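Local coordinates for protein putative TetR-family transcriptional regulator (Rhodococcus sp., PDB 2G3B) that probably binds operator DNA through an N-terminal helix-turn-helix domain and regulates transcription, most likely as a dimeric TetR-family repressor, at residues T14-R19 with S98-E103; G86-R91 with G161-W166; R63-E68 with R91-E96. All coordinates share one frame; numbering follows the deposited sequence.

Contact 1 of 3, residues T14-R19 with S98-E103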
ATOM      1  N   THR A  14      -1.865  18.912   2.897  1.00 29.92           N
ATOM      2  CA  THR A  14      -2.258  18.797   4.304  1.00 30.77           C
ATOM      3  C   THR A  14      -3.706  18.304   4.535  1.00 31.04           C
ATOM      4  O   THR A  14      -3.928  17.440   5.364  1.00 31.01           O
ATOM      5  CB  THR A  14      -2.062  20.166   5.011  1.00 31.57           C
ATOM      6  OG1 THR A  14      -0.716  20.591   4.780  1.00 32.10           O
ATOM      7  CG2 THR A  14      -2.346  20.070   6.532  1.00 32.88           C
ATOM      8  N   ALA A  15      -4.666  18.888   3.813  1.00 30.92           N
ATOM      9  CA  ALA A  15      -6.058  18.465   3.833  1.00 31.80           C
ATOM     10  C   ALA A  15      -6.214  17.010   3.449  1.00 32.51           C
ATOM     11  O   ALA A  15      -6.875  16.197   4.133  1.00 33.41           O
ATOM     12  CB  ALA A  15      -6.889  19.387   2.885  1.00 32.87           C
ATOM     13  N   ILE A  16      -5.567  16.636   2.380  1.00 32.57           N
ATOM     14  CA  ILE A  16      -5.601  15.236   2.008  1.00 32.16           C
ATOM     15  C   ILE A  16      -5.000  14.319   3.073  1.00 32.94           C
ATOM     16  O   ILE A  16      -5.634  13.321   3.431  1.00 32.90           O
ATOM     17  CB  ILE A  16      -4.982  14.992   0.644  1.00 33.30           C
ATOM     18  CG1 ILE A  16      -5.789  15.794  -0.421  1.00 31.82           C
ATOM     19  CG2 ILE A  16      -5.030  13.444   0.325  1.00 31.68           C
ATOM     20  CD1 ILE A  16      -5.056  15.957  -1.777  1.00 37.62           C
ATOM     21  N   ALA A  17      -3.807  14.648   3.572  1.00 32.00           N
ATOM     22  CA  ALA A  17      -3.155  13.845   4.588  1.00 33.12           C
ATOM     23  C   ALA A  17      -4.017  13.660   5.862  1.00 34.08           C
ATOM     24  O   ALA A  17      -4.046  12.555   6.446  1.00 32.40           O
ATOM     25  CB  ALA A  17      -1.779  14.442   4.952  1.00 32.56           C
ATOM     26  N   GLN A  18      -4.709  14.727   6.257  1.00 33.70           N
ATOM     27  CA  GLN A  18      -5.353  14.786   7.558  1.00 36.30           C
ATOM     28  C   GLN A  18      -6.809  14.341   7.547  1.00 36.25           C
ATOM     29  O   GLN A  18      -7.288  13.773   8.544  1.00 37.22           O
ATOM     30  CB  GLN A  18      -5.304  16.246   8.094  1.00 36.19           C
ATOM     31  CG  GLN A  18      -3.870  16.674   8.514  1.00 42.13           C
ATOM     32  CD  GLN A  18      -3.237  15.753   9.579  1.00 48.03           C
ATOM     33  OE1 GLN A  18      -2.224  15.059   9.335  1.00 50.64           O
ATOM     34  NE2 GLN A  18      -3.833  15.749  10.772  1.00 50.33           N
ATOM     35  N   ARG A  19      -7.501  14.631   6.453  1.00 35.66           N
ATOM     36  CA  ARG A  19      -8.970  14.519   6.379  1.00 36.95           C
ATOM     37  C   ARG A  19      -9.403  13.612   5.210  1.00 36.15           C
ATOM     38  O   ARG A  19     -10.577  13.273   5.057  1.00 35.62           O
ATOM     39  CB  ARG A  19      -9.573  15.920   6.214  1.00 37.12           C
ATOM     40  CG  ARG A  19      -9.449  16.869   7.456  1.00 38.00           C
ATOM     41  CD  ARG A  19     -10.187  18.232   7.206  1.00 40.65           C
ATOM     42  NE  ARG A  19      -9.347  19.225   6.502  1.00 48.32           N
ATOM     43  CZ  ARG A  19      -9.753  20.429   6.069  1.00 54.10           C
ATOM     44  NH1 ARG A  19     -11.021  20.855   6.253  1.00 55.69           N
ATOM     45  NH2 ARG A  19      -8.884  21.236   5.439  1.00 54.99           N
ATOM     46  N   SER A  98       3.624  11.106   2.676  1.00 33.16           N
ATOM     47  CA  SER A  98       3.300   9.695   2.786  1.00 33.77           C
ATOM     48  C   SER A  98       1.833   9.431   3.163  1.00 33.34           C
ATOM     49  O   SER A  98       1.176   8.589   2.518  1.00 31.77           O
ATOM     50  CB  SER A  98       4.318   9.047   3.736  1.00 35.34           C
ATOM     51  OG  SER A  98       4.070   7.681   3.759  1.00 41.57           O
ATOM     52  N   LEU A  99       1.303  10.172   4.159  1.00 32.28           N
ATOM     53  CA  LEU A  99      -0.093  10.123   4.499  1.00 32.89           C
ATOM     54  C   LEU A  99      -0.997  10.473   3.326  1.00 32.78           C
ATOM     55  O   LEU A  99      -1.992   9.770   3.109  1.00 33.54           O
ATOM     56  CB  LEU A  99      -0.451  11.051   5.689  1.00 34.00           C
ATOM     57  CG  LEU A  99       0.123  10.655   7.030  1.00 35.09           C
ATOM     58  CD1 LEU A  99       0.159  11.912   7.965  1.00 36.36           C
ATOM     59  CD2 LEU A  99      -0.754   9.461   7.608  1.00 32.43           C
ATOM     60  N   ALA A 100      -0.688  11.567   2.621  1.00 31.37           N
ATOM     61  CA  ALA A 100      -1.504  12.050   1.483  1.00 30.91           C
ATOM     62  C   ALA A 100      -1.477  11.026   0.357  1.00 32.00           C
ATOM     63  O   ALA A 100      -2.518  10.673  -0.166  1.00 31.38           O
ATOM     64  CB  ALA A 100      -1.004  13.398   0.986  1.00 32.18           C
ATOM     65  N   TRP A 101      -0.298  10.453   0.068  1.00 31.61           N
ATOM     66  CA  TRP A 101      -0.199   9.447  -0.976  1.00 32.70           C
ATOM     67  C   TRP A 101      -0.994   8.200  -0.579  1.00 33.14           C
ATOM     68  O   TRP A 101      -1.711   7.648  -1.391  1.00 34.18           O
ATOM     69  CB  TRP A 101       1.281   9.084  -1.206  1.00 33.40           C
ATOM     70  CG  TRP A 101       1.497   8.259  -2.373  1.00 35.39           C
ATOM     71  CD1 TRP A 101       1.552   6.873  -2.420  1.00 35.13           C
ATOM     72  CD2 TRP A 101       1.713   8.723  -3.707  1.00 35.13           C
ATOM     73  NE1 TRP A 101       1.770   6.481  -3.727  1.00 38.28           N
ATOM     74  CE2 TRP A 101       1.872   7.587  -4.529  1.00 34.90           C
ATOM     75  CE3 TRP A 101       1.738   9.993  -4.301  1.00 36.14           C
ATOM     76  CZ2 TRP A 101       2.103   7.686  -5.920  1.00 36.34           C
ATOM     77  CZ3 TRP A 101       1.958  10.089  -5.672  1.00 36.30           C
ATOM     78  CH2 TRP A 101       2.144   8.931  -6.462  1.00 37.91           C
ATOM     79  N   ASN A 102      -0.816   7.733   0.652  1.00 33.74           N
ATOM     80  CA  ASN A 102      -1.584   6.627   1.207  1.00 34.11           C
ATOM     81  C   ASN A 102      -3.102   6.801   1.011  1.00 34.22           C
ATOM     82  O   ASN A 102      -3.794   5.873   0.562  1.00 33.20           O
ATOM     83  CB  ASN A 102      -1.264   6.525   2.712  1.00 33.92           C
ATOM     84  CG  ASN A 102      -1.516   5.135   3.271  1.00 38.84           C
ATOM     85  OD1 ASN A 102      -2.457   4.929   4.021  1.00 44.17           O
ATOM     86  ND2 ASN A 102      -0.680   4.184   2.901  1.00 31.82           N
ATOM     87  N   GLU A 103      -3.602   8.014   1.311  1.00 33.61           N
ATOM     88  CA  GLU A 103      -5.023   8.372   1.101  1.00 33.74           C
ATOM     89  C   GLU A 103      -5.439   8.325  -0.361  1.00 32.41           C
ATOM     90  O   GLU A 103      -6.460   7.748  -0.717  1.00 32.61           O
ATOM     91  CB  GLU A 103      -5.334   9.781   1.652  1.00 33.47           C
ATOM     92  CG  GLU A 103      -5.386   9.836   3.182  1.00 35.33           C
ATOM     93  CD  GLU A 103      -6.658   9.189   3.750  1.00 39.18           C
ATOM     94  OE1 GLU A 103      -7.662   8.989   3.007  1.00 36.20           O
ATOM     95  OE2 GLU A 103      -6.652   8.916   4.975  1.00 43.56           O
TER
HETATM   96  O   HOH W   1      -4.750  10.089   6.826  1.00 40.22           O

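Contact 2 of 3, residues G86-R91 with G161-W166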
ATOM      1  N   GLY A  86      14.772   7.611   1.247  1.00 36.07           N
ATOM      2  CA  GLY A  86      14.239   8.977   1.372  1.00 36.05           C
ATOM      3  C   GLY A  86      12.717   9.054   1.546  1.00 36.51           C
ATOM      4  O   GLY A  86      12.200  10.059   2.060  1.00 36.37           O
ATOM      5  N   GLU A  87      12.017   7.995   1.137  1.00 35.94           N
ATOM      6  CA  GLU A  87      10.535   7.883   1.216  1.00 36.49           C
ATOM      7  C   GLU A  87       9.981   7.662   2.621  1.00 34.30           C
ATOM      8  O   GLU A  87       8.783   7.922   2.926  1.00 33.63           O
ATOM      9  CB  GLU A  87      10.101   6.679   0.341  1.00 37.14           C
ATOM     10  CG  GLU A  87      10.513   6.750  -1.129  1.00 40.28           C
ATOM     11  CD  GLU A  87       9.786   7.887  -1.893  1.00 46.80           C
ATOM     12  OE1 GLU A  87       8.715   8.333  -1.460  1.00 47.38           O
ATOM     13  OE2 GLU A  87      10.300   8.322  -2.929  1.00 49.06           O
ATOM     14  N   ILE A  88      10.841   7.135   3.481  1.00 33.94           N
ATOM     15  CA  ILE A  88      10.448   6.750   4.834  1.00 33.80           C
ATOM     16  C   ILE A  88      11.421   7.333   5.840  1.00 35.01           C
ATOM     17  O   ILE A  88      12.497   6.803   6.049  1.00 33.12           O
ATOM     18  CB  ILE A  88      10.215   5.218   5.017  1.00 35.34           C
ATOM     19  CG1 ILE A  88       9.122   4.717   4.052  1.00 33.78           C
ATOM     20  CG2 ILE A  88       9.902   4.879   6.521  1.00 34.37           C
ATOM     21  CD1 ILE A  88       9.009   3.184   3.989  1.00 34.41           C
ATOM     22  N   GLN A  89      10.996   8.449   6.457  1.00 33.57           N
ATOM     23  CA  GLN A  89      11.817   9.279   7.356  1.00 35.05           C
ATOM     24  C   GLN A  89      10.899   9.956   8.324  1.00 32.92           C
ATOM     25  O   GLN A  89       9.780  10.303   7.960  1.00 30.83           O
ATOM     26  CB  GLN A  89      12.588  10.428   6.622  1.00 35.14           C
ATOM     27  CG  GLN A  89      13.385  10.016   5.417  1.00 36.57           C
ATOM     28  CD  GLN A  89      14.287  11.151   4.906  1.00 37.31           C
ATOM     29  OE1 GLN A  89      15.104  11.695   5.658  1.00 38.34           O
ATOM     30  NE2 GLN A  89      14.114  11.529   3.644  1.00 30.18           N
ATOM     31  N   ASP A  90      11.356  10.101   9.563  1.00 34.34           N
ATOM     32  CA  ASP A  90      10.629  10.826  10.611  1.00 35.83           C
ATOM     33  C   ASP A  90      10.908  12.324  10.452  1.00 36.77           C
ATOM     34  O   ASP A  90      11.616  12.930  11.293  1.00 36.03           O
ATOM     35  CB  ASP A  90      11.137  10.410  12.002  1.00 36.25           C
ATOM     36  CG  ASP A  90      10.810   8.971  12.353  1.00 40.43           C
ATOM     37  OD1 ASP A  90       9.794   8.439  11.849  1.00 39.95           O
ATOM     38  OD2 ASP A  90      11.597   8.341  13.130  1.00 46.72           O
ATOM     39  N   ARG A  91      10.455  12.876   9.337  1.00 36.28           N
ATOM     40  CA  ARG A  91      10.494  14.328   9.051  1.00 36.28           C
ATOM     41  C   ARG A  91       9.090  14.745   8.652  1.00 35.66           C
ATOM     42  O   ARG A  91       8.405  14.025   7.963  1.00 35.06           O
ATOM     43  CB  ARG A  91      11.410  14.683   7.898  1.00 35.55           C
ATOM     44  CG  ARG A  91      12.842  14.253   8.120  1.00 43.78           C
ATOM     45  CD  ARG A  91      13.749  15.201   7.374  1.00 51.34           C
ATOM     46  NE  ARG A  91      14.641  14.478   6.497  1.00 53.57           N
ATOM     47  CZ  ARG A  91      15.416  15.053   5.589  1.00 53.64           C
ATOM     48  NH1 ARG A  91      15.413  16.381   5.429  1.00 53.65           N
ATOM     49  NH2 ARG A  91      16.206  14.286   4.846  1.00 54.94           N
ATOM     50  N   GLY A 161       3.799  -0.422   0.222  1.00 28.82           N
ATOM     51  CA  GLY A 161       3.332  -1.421   1.207  1.00 28.86           C
ATOM     52  C   GLY A 161       3.958  -1.210   2.579  1.00 29.31           C
ATOM     53  O   GLY A 161       3.243  -1.300   3.606  1.00 29.19           O
ATOM     54  N   LEU A 162       5.268  -0.962   2.621  1.00 26.67           N
ATOM     55  CA  LEU A 162       5.904  -0.676   3.907  1.00 29.59           C
ATOM     56  C   LEU A 162       5.349   0.590   4.512  1.00 29.32           C
ATOM     57  O   LEU A 162       5.145   0.634   5.719  1.00 30.56           O
ATOM     58  CB  LEU A 162       7.420  -0.513   3.758  1.00 30.13           C
ATOM     59  CG  LEU A 162       8.148  -1.853   3.472  1.00 30.32           C
ATOM     60  CD1 LEU A 162       9.592  -1.607   3.061  1.00 30.29           C
ATOM     61  CD2 LEU A 162       8.098  -2.770   4.707  1.00 27.66           C
ATOM     62  N   SER A 163       5.177   1.626   3.679  1.00 29.27           N
ATOM     63  CA  SER A 163       4.639   2.920   4.166  1.00 29.95           C
ATOM     64  C   SER A 163       3.233   2.774   4.756  1.00 30.09           C
ATOM     65  O   SER A 163       2.923   3.399   5.771  1.00 29.80           O
ATOM     66  CB  SER A 163       4.609   3.954   3.047  1.00 29.86           C
ATOM     67  OG  SER A 163       5.973   4.189   2.617  1.00 33.51           O
ATOM     68  N   GLY A 164       2.413   1.914   4.147  1.00 29.14           N
ATOM     69  CA  GLY A 164       1.051   1.683   4.672  1.00 30.75           C
ATOM     70  C   GLY A 164       1.115   1.135   6.093  1.00 31.28           C
ATOM     71  O   GLY A 164       0.310   1.525   6.953  1.00 33.09           O
ATOM     72  N   ARG A 165       2.034   0.200   6.358  1.00 30.39           N
ATOM     73  CA  ARG A 165       2.197  -0.358   7.706  1.00 29.92           C
ATOM     74  C   ARG A 165       2.822   0.641   8.674  1.00 30.88           C
ATOM     75  O   ARG A 165       2.466   0.727   9.857  1.00 30.55           O
ATOM     76  CB  ARG A 165       3.113  -1.588   7.584  1.00 29.99           C
ATOM     77  CG  ARG A 165       2.409  -2.765   6.849  1.00 28.51           C
ATOM     78  CD  ARG A 165       3.130  -4.070   7.175  1.00 28.32           C
ATOM     79  NE  ARG A 165       2.580  -5.145   6.306  1.00 26.21           N
ATOM     80  CZ  ARG A 165       3.259  -6.230   5.962  1.00 26.94           C
ATOM     81  NH1 ARG A 165       4.520  -6.360   6.395  1.00 31.52           N
ATOM     82  NH2 ARG A 165       2.677  -7.165   5.198  1.00 25.71           N
ATOM     83  N   TRP A 166       3.743   1.421   8.130  1.00 31.09           N
ATOM     84  CA  TRP A 166       4.469   2.431   8.906  1.00 30.84           C
ATOM     85  C   TRP A 166       3.501   3.478   9.453  1.00 31.84           C
ATOM     86  O   TRP A 166       3.601   3.852  10.612  1.00 30.45           O
ATOM     87  CB  TRP A 166       5.489   3.092   7.997  1.00 30.03           C
ATOM     88  CG  TRP A 166       6.286   4.249   8.585  1.00 31.46           C
ATOM     89  CD1 TRP A 166       7.060   4.247   9.742  1.00 29.79           C
ATOM     90  CD2 TRP A 166       6.517   5.503   7.948  1.00 31.13           C
ATOM     91  NE1 TRP A 166       7.720   5.462   9.855  1.00 32.85           N
ATOM     92  CE2 TRP A 166       7.384   6.254   8.784  1.00 30.90           C
ATOM     93  CE3 TRP A 166       6.021   6.096   6.760  1.00 32.89           C
ATOM     94  CZ2 TRP A 166       7.798   7.577   8.460  1.00 32.33           C
ATOM     95  CZ3 TRP A 166       6.406   7.374   6.433  1.00 31.75           C
ATOM     96  CH2 TRP A 166       7.294   8.126   7.301  1.00 33.46           C
TER
HETATM   97  O   HOH W   2       6.465   6.759   2.130  1.00 37.17           O

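Contact 3 of 3, residues R63-E68 with R91-E96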
ATOM      1  N   ARG A  63      10.410  13.648  -4.572  1.00 43.93           N
ATOM      2  CA  ARG A  63      11.623  13.698  -5.398  1.00 45.03           C
ATOM      3  C   ARG A  63      12.778  14.487  -4.804  1.00 45.89           C
ATOM      4  O   ARG A  63      13.914  14.016  -4.864  1.00 46.52           O
ATOM      5  CB  ARG A  63      11.331  14.164  -6.813  1.00 44.27           C
ATOM      6  CG  ARG A  63      12.430  13.726  -7.794  1.00 48.06           C
ATOM      7  CD  ARG A  63      12.043  13.905  -9.237  1.00 51.56           C
ATOM      8  NE  ARG A  63      11.533  15.244  -9.501  1.00 56.30           N
ATOM      9  CZ  ARG A  63      10.250  15.566  -9.645  1.00 56.50           C
ATOM     10  NH1 ARG A  63       9.297  14.627  -9.587  1.00 52.96           N
ATOM     11  NH2 ARG A  63       9.932  16.844  -9.855  1.00 56.25           N
ATOM     12  N   ALA A  64      12.508  15.667  -4.241  1.00 46.33           N
ATOM     13  CA  ALA A  64      13.531  16.418  -3.500  1.00 46.58           C
ATOM     14  C   ALA A  64      14.176  15.594  -2.361  1.00 47.10           C
ATOM     15  O   ALA A  64      15.387  15.706  -2.128  1.00 46.63           O
ATOM     16  CB  ALA A  64      12.947  17.711  -2.940  1.00 47.24           C
ATOM     17  N   TYR A  65      13.378  14.808  -1.623  1.00 46.08           N
ATOM     18  CA  TYR A  65      13.941  13.964  -0.561  1.00 45.96           C
ATOM     19  C   TYR A  65      14.628  12.724  -1.172  1.00 45.87           C
ATOM     20  O   TYR A  65      15.575  12.198  -0.583  1.00 45.38           O
ATOM     21  CB  TYR A  65      12.889  13.566   0.488  1.00 46.53           C
ATOM     22  CG  TYR A  65      12.413  14.749   1.352  1.00 47.31           C
ATOM     23  CD1 TYR A  65      11.272  15.480   1.011  1.00 46.80           C
ATOM     24  CD2 TYR A  65      13.108  15.121   2.500  1.00 48.73           C
ATOM     25  CE1 TYR A  65      10.833  16.561   1.795  1.00 44.61           C
ATOM     26  CE2 TYR A  65      12.679  16.203   3.303  1.00 46.55           C
ATOM     27  CZ  TYR A  65      11.543  16.923   2.933  1.00 47.43           C
ATOM     28  OH  TYR A  65      11.136  18.006   3.717  1.00 47.41           O
ATOM     29  N   ARG A  66      14.166  12.281  -2.354  1.00 44.91           N
ATOM     30  CA  ARG A  66      14.778  11.129  -3.036  1.00 45.49           C
ATOM     31  C   ARG A  66      16.197  11.405  -3.559  1.00 47.17           C
ATOM     32  O   ARG A  66      17.022  10.470  -3.750  1.00 47.10           O
ATOM     33  CB  ARG A  66      13.890  10.656  -4.180  1.00 44.79           C
ATOM     34  CG  ARG A  66      12.683   9.975  -3.673  1.00 41.35           C
ATOM     35  CD  ARG A  66      11.990   9.181  -4.747  1.00 43.22           C
ATOM     36  NE  ARG A  66      11.386   9.952  -5.833  1.00 41.14           N
ATOM     37  CZ  ARG A  66      10.083  10.249  -5.916  1.00 42.15           C
ATOM     38  NH1 ARG A  66       9.240   9.869  -4.966  1.00 42.00           N
ATOM     39  NH2 ARG A  66       9.621  10.903  -6.963  1.00 37.68           N
ATOM     40  N   SER A  67      16.474  12.674  -3.832  1.00 48.58           N
ATOM     41  CA  SER A  67      17.770  13.058  -4.384  1.00 50.48           C
ATOM     42  C   SER A  67      18.613  13.882  -3.402  1.00 51.86           C
ATOM     43  O   SER A  67      19.733  14.304  -3.735  1.00 51.81           O
ATOM     44  CB  SER A  67      17.585  13.793  -5.727  1.00 51.48           C
ATOM     45  OG  SER A  67      16.674  14.889  -5.601  1.00 49.68           O
ATOM     46  N   GLU A  68      18.112  14.085  -2.179  1.00 52.67           N
ATOM     47  CA  GLU A  68      18.843  14.878  -1.176  1.00 55.28           C
ATOM     48  C   GLU A  68      20.257  14.327  -0.940  1.00 55.81           C
ATOM     49  O   GLU A  68      20.419  13.157  -0.564  1.00 56.18           O
ATOM     50  CB  GLU A  68      18.067  14.965   0.142  1.00 54.73           C
ATOM     51  CG  GLU A  68      18.631  16.017   1.123  1.00 56.96           C
ATOM     52  CD  GLU A  68      17.840  16.097   2.439  1.00 57.85           C
ATOM     53  OE1 GLU A  68      17.040  15.176   2.707  1.00 60.66           O
ATOM     54  OE2 GLU A  68      18.010  17.081   3.205  1.00 59.12           O
ATOM     55  N   ARG A  91      10.455  12.876   9.337  1.00 36.28           N
ATOM     56  CA  ARG A  91      10.494  14.328   9.051  1.00 36.28           C
ATOM     57  C   ARG A  91       9.090  14.745   8.652  1.00 35.66           C
ATOM     58  O   ARG A  91       8.405  14.025   7.963  1.00 35.06           O
ATOM     59  CB  ARG A  91      11.410  14.683   7.898  1.00 35.55           C
ATOM     60  CG  ARG A  91      12.842  14.253   8.120  1.00 43.78           C
ATOM     61  CD  ARG A  91      13.749  15.201   7.374  1.00 51.34           C
ATOM     62  NE  ARG A  91      14.641  14.478   6.497  1.00 53.57           N
ATOM     63  CZ  ARG A  91      15.416  15.053   5.589  1.00 53.64           C
ATOM     64  NH1 ARG A  91      15.413  16.381   5.429  1.00 53.65           N
ATOM     65  NH2 ARG A  91      16.206  14.286   4.846  1.00 54.94           N
ATOM     66  N   PRO A  92       8.626  15.911   9.156  1.00 36.91           N
ATOM     67  CA  PRO A  92       7.217  16.260   9.008  1.00 36.33           C
ATOM     68  C   PRO A  92       6.710  16.234   7.580  1.00 36.66           C
ATOM     69  O   PRO A  92       5.627  15.676   7.350  1.00 37.67           O
ATOM     70  CB  PRO A  92       7.108  17.692   9.645  1.00 36.96           C
ATOM     71  CG  PRO A  92       8.351  17.812  10.498  1.00 37.55           C
ATOM     72  CD  PRO A  92       9.402  16.874   9.943  1.00 36.25           C
ATOM     73  N   GLU A  93       7.463  16.810   6.630  1.00 36.59           N
ATOM     74  CA  GLU A  93       7.057  16.810   5.235  1.00 37.00           C
ATOM     75  C   GLU A  93       6.971  15.424   4.619  1.00 36.56           C
ATOM     76  O   GLU A  93       6.073  15.162   3.821  1.00 36.02           O
ATOM     77  CB  GLU A  93       7.968  17.640   4.352  1.00 36.53           C
ATOM     78  CG  GLU A  93       7.762  19.166   4.468  1.00 40.07           C
ATOM     79  CD  GLU A  93       8.260  19.866   3.221  1.00 45.10           C
ATOM     80  OE1 GLU A  93       7.829  20.995   2.997  1.00 43.55           O
ATOM     81  OE2 GLU A  93       9.070  19.268   2.441  1.00 49.05           O
ATOM     82  N   VAL A  94       7.934  14.560   4.946  1.00 36.09           N
ATOM     83  CA  VAL A  94       7.946  13.199   4.423  1.00 34.33           C
ATOM     84  C   VAL A  94       6.775  12.418   4.965  1.00 33.89           C
ATOM     85  O   VAL A  94       6.165  11.645   4.231  1.00 31.96           O
ATOM     86  CB  VAL A  94       9.329  12.487   4.694  1.00 35.85           C
ATOM     87  CG1 VAL A  94       9.326  11.023   4.260  1.00 33.35           C
ATOM     88  CG2 VAL A  94      10.467  13.237   3.939  1.00 36.04           C
ATOM     89  N   VAL A  95       6.436  12.632   6.246  1.00 33.04           N
ATOM     90  CA  VAL A  95       5.314  11.912   6.851  1.00 33.83           C
ATOM     91  C   VAL A  95       4.042  12.380   6.158  1.00 34.20           C
ATOM     92  O   VAL A  95       3.154  11.584   5.786  1.00 31.61           O
ATOM     93  CB  VAL A  95       5.225  12.179   8.396  1.00 32.64           C
ATOM     94  CG1 VAL A  95       3.881  11.754   8.972  1.00 35.03           C
ATOM     95  CG2 VAL A  95       6.358  11.441   9.121  1.00 37.38           C
ATOM     96  N   GLU A  96       3.911  13.700   6.054  1.00 34.42           N
ATOM     97  CA  GLU A  96       2.721  14.243   5.391  1.00 32.07           C
ATOM     98  C   GLU A  96       2.591  13.758   3.953  1.00 31.19           C
ATOM     99  O   GLU A  96       1.501  13.380   3.535  1.00 31.40           O
ATOM    100  CB  GLU A  96       2.717  15.752   5.453  1.00 32.50           C
ATOM    101  CG  GLU A  96       1.373  16.283   4.952  1.00 33.34           C
ATOM    102  CD  GLU A  96       1.395  17.744   4.785  1.00 33.66           C
ATOM    103  OE1 GLU A  96       1.981  18.205   3.792  1.00 31.54           O
ATOM    104  OE2 GLU A  96       0.878  18.434   5.680  1.00 32.10           O
TER
HETATM  105  O   HOH W   3      10.299  17.810   6.484  1.00 45.82           O

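Contact 1 of 3, residues T14-R19 with S98-E103
Ala17 and Ala100 bring helix 2-23 and helix 92-110 together, with their CA atoms 3.9 Å apart. The local axes approach to 7.5 Å and cross at 71°. Two methyl side chains at the crossing allow so close an approach. The CB of Ala17 lies 3.7 Å from CB of Leu99. It also touches the backbone N and CB of Ala100. On the other flank Ile16 uses its gamma methyl. CG2 is anti to the backbone N (chi1 -61° for CG1), and this turns it to the partner helix. There Ile16 CG2 meets Ala100 O at 3.8 Å and also packs on the CB atoms of Ala100 and Glu103. Ile16 and Glu103 lie alongside each other, pointing opposite ways. Glu103 CG rests 3.5 Å from Ile16 O. At the exposed margin, Gln18 OE1 comes 4.2 Å from Leu99 CD1.

No direct hydrogen bond joins the two segments. One water spans them, 2.6 Å from Ala17 O and 2.9 Å from Glu103 OE2. The bend of Glu103 at chi2 (-74°) lifts the carboxylate off helix 92-110, where OE2 meets this water. Leu99 also packs on Val109 of the second subunit. Helix 47-66 packs on the same crossing: Ile16 touches Leu51 and Ala54, and Ala100 touches Ile58.

Segment 14-19 belongs to the TetR-type DNA-binding region and segment 98-103 to the regulatory domain. Such a close seat is consistent with movement of helix 92-110 being felt by the DNA-binding domain, as in other TetR-family regulators. Small apolar side chains seat the helices directly on each other. The polar link is a water at the margin, and its carboxylate partner also forms a salt bridge with Arg22 of the second subunit, so Glu103 serves both the crossing and the dimer.

Contact 2 of 3, residues G86-R91 with G161-W166
The loop between helix 76-86 and helix 92-110 docks on helix 148-167 inside the all-helical regulatory domain, with Ile88 set over the indole of Trp166. Ile88 CG2 makes a CH-pi contact, 3.7 Å from the centroid of the six-membered ring of Trp166 and 15° off its normal. The other branch of Ile88 points in toward the helix, across Leu162; its CD1 is 3.5 Å from Ser163 OG and 4.0 Å from Leu162 CB. With CG anti to the backbone N (chi1 176°), the Trp166 ring reaches out to the loop. Gln89 O lies 3.4 Å from Trp166 CH2 at the ring edge, and Asp90 OD1 lies near Trp166 CZ2. Thr173 OG1 hydrogen-bonds both Asp90 OD1 and Trp166 NE1. A water joins Glu87 O and Ser163 OG, 2.7 Å from each; Ser163 OG is also bonded to Val159 O.

The loop is braced from within. Gln89 NE2 bonds Gly86 O at 2.9 Å, almost straight at 176°. Arg91 NE and NH2 both donate to Gln89 OE1; NH2 lies on a lone pair, while NE stands above the carbonyl plane. Replacing Trp166 with an alanine is likely to take the flat surface from under Ile88 CG2 and leave Thr173 OG1 without the indole N-H. The contact is mainly apolar. Its polar links to the helix pass through a water and Thr173, and Gln89 N is buried here without a partner in the model.

Contact 3 of 3, residues R63-E68 with R91-E96
Tyr65 OH is held by two partners at the start of helix 92-110. It donates to Glu93 OE2 at 2.7 Å, meeting that oxygen from above the carboxylate plane. A water donates to the same hydroxyl at 2.9 Å and accepts from Glu93 N, so it also serves an amide in the first turn of the helix. Together these bonds fix the outer end of the phenol.

The ring itself lies against Val94. Val94 CG2 sits over the centre of one face of the Tyr65 ring, 3.5 Å from its centroid and 10° off the normal, a CH-pi contact. Val94 CG1 is anti to the backbone N (chi1 175°), which leaves CG2 beside that N and facing the ring. Arg91 comes to the ring edge. Its guanidinium stands almost upright to the ring, with the planes 85° apart, and Tyr65 CE2 lies over the guanidinium face, offset from its centre and 3.5 Å from Arg91 NH1.

Arg91 also forms a salt bridge with Glu68, which meets the guanidinium at its edge through OE1. A second bond, from NH1 to Glu68 OE2, is weak.

The contact ties the C-terminal end of helix 47-66 and the residues after it to the N-terminal end of helix 92-110. Gln89, in the loop before helix 92-110, touches both Tyr65 and Val94.

Overall arrangement
Contacts 1 and 3 both use helix 92-110, one at its middle and one at its start. Contact 3 lies within the chain loop closed by contact 1. Contact 2 shares Arg91 with contact 3 and holds the preceding loop. Contacts 1 and 2 are partly buried and mostly apolar, and both reach the second subunit; no direct hydrogen bond joins their segments. Contact 3 is a surface contact with a hydrogen bond and a salt bridge, and touches no other chain of the assembly. Each has a bridging water. Direct links tie them: Thr14 to Glu96 by a probable hydrogen bond, Glu87 to Arg66 by a salt bridge, and Ser98 against Ser163 and Trp166 by packing.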